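Local coordinates for protein cellulase (Uncultured bacterium, PDB 3WX5) that hydrolyses internal beta-1,4-glucosidic bonds of cellulose, as a family 12 endoglucanase probably acting in a substrate-binding cleft, at residues Ala160-Ala165 with Ile181-Thr186; His217-Gly222 with Phe237-Thr242. All coordinates share one frame; numbering follows the deposited sequence.

Contact 1 (Ala160-Ala165 with Ile181-Thr186); sequences ATVSLA and IAYRRT
Val162 and Leu164 meet Tyr183 between two strands that are not direct partners: 160-165 lies on strand 157-164, 181-186 on strand 179-185, and strand 167-175 pairs antiparallel with both. The CA atoms of Val162 and Tyr183 are 8.8 Å apart and those of Leu164 and Tyr183 9.7 Å, so the gap is bridged by side chains. All three side chains leave the backbone toward the opposing segment. In Tyr183, CG anti to the carbonyl carbon (chi1 -65°) sends the ring across, and chi2 of 84° turns its CD2 and CE2 atoms to the two aliphatic residues. Val162 brings CG1 up to the ring edge, near its plane, 4.2 Å from Tyr183 CD2. Leu164 comes closer: its CD1 methyl approaches obliquely, 3.7 Å from Tyr183 CE2 and 4.0 Å from Tyr183 CD2. Two methyls thus touch the CD2 and CE2 atoms, a small apolar contact without polar bonds between the segments. The phenol oxygen finds its partner elsewhere, hydrogen-bonding Asp203 OD2 on helix 197-206. That helix packs over the same patch: Val162 and Leu164 also touch Asp203, and Phe200 stacks edge-to-face with Tyr183. Backbone bonds from Ala160, Val162 and Ala182 to strand 167-175 tie the three strands together, and 179-185 continues the larger sheet through its parallel pairing with 140-149.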
loop_
_atom_site.group_PDB
_atom_site.type_symbol
_atom_site.label_atom_id
_atom_site.label_comp_id
_atom_site.label_asym_id
_atom_site.label_seq_id
_atom_site.Cartn_x
_atom_site.Cartn_y
_atom_site.Cartn_z
ATOM N N ALA A 160 -11.876 -15.919 5.802
ATOM C CA ALA A 160 -11.217 -16.470 7.003
ATOM C C ALA A 160 -10.891 -15.382 8.016
ATOM O O ALA A 160 -11.052 -14.200 7.747
ATOM C CB ALA A 160 -9.931 -17.229 6.635
ATOM N N THR A 161 -10.461 -15.819 9.194
ATOM C CA THR A 161 -9.877 -14.960 10.213
ATOM C C THR A 161 -8.575 -15.654 10.630
ATOM O O THR A 161 -8.487 -16.896 10.628
ATOM C CB THR A 161 -10.825 -14.871 11.424
ATOM O OG1 THR A 161 -12.122 -14.455 10.975
ATOM C CG2 THR A 161 -10.303 -13.868 12.462
ATOM N N VAL A 162 -7.515 -14.877 10.821
ATOM C CA VAL A 162 -6.186 -15.479 10.963
ATOM C C VAL A 162 -5.316 -14.682 11.958
ATOM O O VAL A 162 -5.423 -13.461 12.018
ATOM C CB VAL A 162 -5.510 -15.603 9.554
ATOM C CG1 VAL A 162 -5.264 -14.204 8.947
ATOM C CG2 VAL A 162 -4.241 -16.422 9.608
ATOM N N SER A 163 -4.519 -15.385 12.777
ATOM C CA SER A 163 -3.476 -14.742 13.612
ATOM C C SER A 163 -2.177 -14.684 12.813
ATOM O O SER A 163 -1.655 -15.736 12.402
ATOM C CB SER A 163 -3.225 -15.528 14.894
ATOM O OG SER A 163 -2.231 -14.859 15.686
ATOM N N LEU A 164 -1.706 -13.468 12.549
ATOM C CA LEU A 164 -0.448 -13.255 11.795
ATOM C C LEU A 164 0.260 -12.043 12.346
ATOM O O LEU A 164 -0.381 -11.059 12.705
ATOM C CB LEU A 164 -0.745 -13.005 10.312
ATOM C CG LEU A 164 -1.330 -14.156 9.476
ATOM C CD1 LEU A 164 -1.777 -13.609 8.085
ATOM C CD2 LEU A 164 -0.291 -15.305 9.343
ATOM N N ALA A 165 1.577 -12.149 12.479
ATOM C CA ALA A 165 2.448 -10.980 12.691
ATOM C C ALA A 165 2.128 -10.271 14.000
ATOM O O ALA A 165 2.351 -9.066 14.123
ATOM C CB ALA A 165 2.332 -9.980 11.504
ATOM N N ILE A 181 -6.001 -10.016 -2.328
ATOM C CA ILE A 181 -6.120 -10.522 -0.963
ATOM C C ILE A 181 -5.995 -9.358 0.007
ATOM O O ILE A 181 -5.057 -8.574 -0.081
ATOM C CB ILE A 181 -5.011 -11.551 -0.591
ATOM C CG1 ILE A 181 -4.744 -12.543 -1.747
ATOM C CG2 ILE A 181 -5.462 -12.330 0.648
ATOM C CD1 ILE A 181 -3.526 -12.174 -2.618
ATOM N N ALA A 182 -6.982 -9.188 0.884
ATOM C CA ALA A 182 -6.885 -8.087 1.854
ATOM C C ALA A 182 -6.929 -8.647 3.270
ATOM O O ALA A 182 -7.806 -9.465 3.602
ATOM C CB ALA A 182 -8.009 -7.103 1.644
ATOM N N TYR A 183 -6.030 -8.161 4.116
ATOM C CA TYR A 183 -6.069 -8.523 5.534
ATOM C C TYR A 183 -6.520 -7.296 6.289
ATOM O O TYR A 183 -5.799 -6.315 6.338
ATOM C CB TYR A 183 -4.680 -8.953 6.033
ATOM C CG TYR A 183 -4.201 -10.226 5.348
ATOM C CD1 TYR A 183 -3.574 -10.170 4.100
ATOM C CD2 TYR A 183 -4.452 -11.484 5.912
ATOM C CE1 TYR A 183 -3.173 -11.347 3.436
ATOM C CE2 TYR A 183 -4.035 -12.668 5.266
ATOM C CZ TYR A 183 -3.396 -12.584 4.033
ATOM O OH TYR A 183 -3.086 -13.729 3.320
ATOM N N ARG A 184 -7.695 -7.363 6.905
ATOM C CA ARG A 184 -8.205 -6.212 7.631
ATOM C C ARG A 184 -8.019 -6.483 9.117
ATOM O O ARG A 184 -8.628 -7.414 9.651
ATOM C CB ARG A 184 -9.700 -6.008 7.322
ATOM C CG ARG A 184 -10.261 -4.724 7.932
ATOM C CD ARG A 184 -11.794 -4.613 7.775
ATOM N NE ARG A 184 -12.154 -3.203 7.817
ATOM C CZ ARG A 184 -13.167 -2.661 7.141
ATOM N NH1 ARG A 184 -14.008 -3.443 6.459
ATOM N NH2 ARG A 184 -13.332 -1.338 7.147
ATOM N N ARG A 185 -7.320 -5.595 9.820
ATOM C CA ARG A 185 -7.020 -5.864 11.245
ATOM C C ARG A 185 -8.352 -5.887 11.998
ATOM O O ARG A 185 -9.263 -5.127 11.647
ATOM C CB ARG A 185 -6.127 -4.765 11.825
ATOM C CG ARG A 185 -5.264 -5.256 12.990
ATOM C CD ARG A 185 -4.327 -4.132 13.440
ATOM N NE ARG A 185 -3.343 -4.573 14.434
ATOM C CZ ARG A 185 -3.601 -4.745 15.724
ATOM N NH1 ARG A 185 -4.825 -4.499 16.210
ATOM N NH2 ARG A 185 -2.599 -5.063 16.549
ATOM N N THR A 186 -8.496 -6.791 12.963
ATOM C CA THR A 186 -9.789 -6.944 13.665
ATOM C C THR A 186 -10.079 -5.733 14.549
ATOM O O THR A 186 -11.244 -5.458 14.878
ATOM C CB THR A 186 -9.858 -8.240 14.517
ATOM O OG1 THR A 186 -8.770 -8.258 15.432
ATOM C CG2 THR A 186 -9.746 -9.492 13.628
#

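Contact 2 (His217-Gly222 with Phe237-Thr242)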
loop_
_atom_site.group_PDB
_atom_site.type_symbol
_atom_site.label_atom_id
_atom_site.label_comp_id
_atom_site.label_asym_id
_atom_site.label_seq_id
_atom_site.Cartn_x
_atom_site.Cartn_y
_atom_site.Cartn_z
ATOM N N HIS A 217 6.910 -7.095 -6.565
ATOM C CA HIS A 217 7.439 -5.913 -7.270
ATOM C C HIS A 217 7.556 -4.676 -6.412
ATOM O O HIS A 217 8.462 -3.861 -6.607
ATOM C CB HIS A 217 6.540 -5.589 -8.469
ATOM C CG HIS A 217 6.683 -6.571 -9.582
ATOM N ND1 HIS A 217 7.732 -6.511 -10.481
ATOM C CD2 HIS A 217 6.013 -7.714 -9.857
ATOM C CE1 HIS A 217 7.608 -7.497 -11.348
ATOM N NE2 HIS A 217 6.585 -8.254 -10.982
ATOM N N ALA A 218 6.608 -4.497 -5.489
ATOM C CA ALA A 218 6.505 -3.223 -4.785
ATOM C C ALA A 218 5.880 -3.424 -3.435
ATOM O O ALA A 218 4.913 -4.158 -3.321
ATOM C CB ALA A 218 5.628 -2.242 -5.599
ATOM N N VAL A 219 6.390 -2.702 -2.438
ATOM C CA VAL A 219 5.774 -2.666 -1.121
ATOM C C VAL A 219 5.390 -1.203 -0.888
ATOM O O VAL A 219 6.287 -0.331 -0.772
ATOM C CB VAL A 219 6.793 -3.098 -0.027
ATOM C CG1 VAL A 219 6.151 -3.019 1.382
ATOM C CG2 VAL A 219 7.270 -4.529 -0.308
ATOM N N GLU A 220 4.084 -0.950 -0.753
ATOM C CA GLU A 220 3.576 0.420 -0.657
ATOM C C GLU A 220 2.732 0.539 0.588
ATOM O O GLU A 220 2.164 -0.446 1.057
ATOM C CB GLU A 220 2.721 0.776 -1.890
ATOM C CG GLU A 220 3.112 0.035 -3.165
ATOM C CD GLU A 220 2.493 0.622 -4.451
ATOM O OE1 GLU A 220 1.531 1.422 -4.379
ATOM O OE2 GLU A 220 3.041 0.345 -5.545
ATOM N N THR A 221 2.574 1.756 1.096
ATOM C CA THR A 221 1.470 1.989 2.011
ATOM C C THR A 221 0.925 3.395 1.813
ATOM O O THR A 221 1.590 4.236 1.198
ATOM C CB THR A 221 1.910 1.782 3.472
ATOM O OG1 THR A 221 0.741 1.713 4.300
ATOM C CG2 THR A 221 2.831 2.958 3.936
ATOM N N GLY A 222 -0.307 3.630 2.251
ATOM C CA GLY A 222 -0.969 4.915 1.965
ATOM C C GLY A 222 -2.413 4.831 2.368
ATOM O O GLY A 222 -2.762 4.006 3.214
ATOM N N PHE A 237 7.893 5.935 7.548
ATOM C CA PHE A 237 7.862 4.703 6.735
ATOM C C PHE A 237 9.267 4.095 6.617
ATOM O O PHE A 237 10.251 4.815 6.371
ATOM C CB PHE A 237 7.319 5.017 5.340
ATOM C CG PHE A 237 7.210 3.818 4.434
ATOM C CD1 PHE A 237 6.264 2.820 4.674
ATOM C CD2 PHE A 237 7.979 3.739 3.278
ATOM C CE1 PHE A 237 6.092 1.772 3.760
ATOM C CE2 PHE A 237 7.791 2.706 2.342
ATOM C CZ PHE A 237 6.849 1.721 2.590
ATOM N N SER A 238 9.351 2.778 6.768
ATOM C CA SER A 238 10.578 2.050 6.523
ATOM C C SER A 238 10.206 0.676 6.003
ATOM O O SER A 238 9.187 0.114 6.370
ATOM C CB SER A 238 11.345 1.892 7.847
ATOM O OG SER A 238 12.541 1.187 7.640
ATOM N N VAL A 239 10.994 0.161 5.077
ATOM C CA VAL A 239 10.852 -1.239 4.681
ATOM C C VAL A 239 12.203 -1.898 4.755
ATOM O O VAL A 239 13.199 -1.279 4.379
ATOM C CB VAL A 239 10.343 -1.364 3.245
ATOM C CG1 VAL A 239 10.352 -2.849 2.840
ATOM C CG2 VAL A 239 8.930 -0.771 3.134
ATOM N N THR A 240 12.257 -3.113 5.310
ATOM C CA THR A 240 13.518 -3.866 5.329
ATOM C C THR A 240 13.332 -5.232 4.679
ATOM O O THR A 240 12.531 -6.056 5.140
ATOM C CB THR A 240 14.078 -4.060 6.761
ATOM O OG1 THR A 240 14.268 -2.782 7.383
ATOM C CG2 THR A 240 15.459 -4.775 6.694
ATOM N N LEU A 241 14.051 -5.453 3.586
ATOM C CA LEU A 241 13.905 -6.673 2.808
ATOM C C LEU A 241 15.200 -7.488 2.885
ATOM O O LEU A 241 16.292 -6.954 2.655
ATOM C CB LEU A 241 13.593 -6.340 1.347
ATOM C CG LEU A 241 13.744 -7.446 0.280
ATOM C CD1 LEU A 241 12.689 -8.556 0.468
ATOM C CD2 LEU A 241 13.653 -6.857 -1.134
ATOM N N THR A 242 15.052 -8.791 3.082
ATOM C CA THR A 242 16.187 -9.704 3.020
ATOM C C THR A 242 15.913 -10.847 2.063
ATOM O O THR A 242 14.904 -11.547 2.193
ATOM C CB THR A 242 16.510 -10.291 4.415
ATOM O OG1 THR A 242 16.489 -9.221 5.382
ATOM C CG2 THR A 242 17.889 -10.910 4.385
#
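Val219 and Thr221 pack against Phe237 and Val239 in a face-to-face contact between the two sheets of the beta-sandwich, the jelly-roll of glycoside hydrolase family 12. Strand 217-222 belongs to the larger mixed sheet and strand 237-242 to the six-stranded antiparallel one. Their axes pass 9.0 Å apart and run nearly antiparallel, at 155°, a spacing filled by side chains. Val219 lies opposite Val239, and Thr221 opposite Phe237. Phe237 extends from its strand with CG anti to the backbone N (chi1 -178°), which carries the ring across the gap alongside Thr221, the two side chains running in opposing senses. Thr221 CG2 rests obliquely against the ring, 3.5 Å from both CD1 and CE1 of Phe237. Farther along, the ring turns its edge to the other backbone, Val219 O lying near the ring plane 4.0 Å from Phe237 CZ. Tyr36 adds an edge-to-face ring contact with Phe237, and Trp108 and Ile79 touch Thr221. Replacing Phe237 with an alanine would probably open a gap between the sheets and deprive the Thr221 methyl of its ring contact and Tyr36 of its edge-to-face partner. Glu220 points away from the interior and hydrogen-bonds His84, on the face that in family 12 enzymes lines the substrate cleft, probably so here too. The valines complete the interface, Val219 CG1 lying 4.0 Å from Val239 CG2.

In the fold
Both contacts involve the larger mixed sheet, but in different ways. Contact 1 joins two strands of that sheet across a shared neighbour, its centre about 15 Å from the centre of the chain; contact 2 joins it to the opposite sheet, its centre about 8 Å from that of the chain. Their own centres are about 18 Å apart and they do not touch. Both are mainly apolar and use an aromatic ring, but contact 2 adds an aliphatic pair and a backbone carbonyl at the ring edge. In contact 1 the tyrosine is buried but the valine and leucine that meet it are partly exposed; its hydroxyl is satisfied by the helix, whereas the phenylalanine is fully hydrocarbon and all four touching residues of contact 2 are buried.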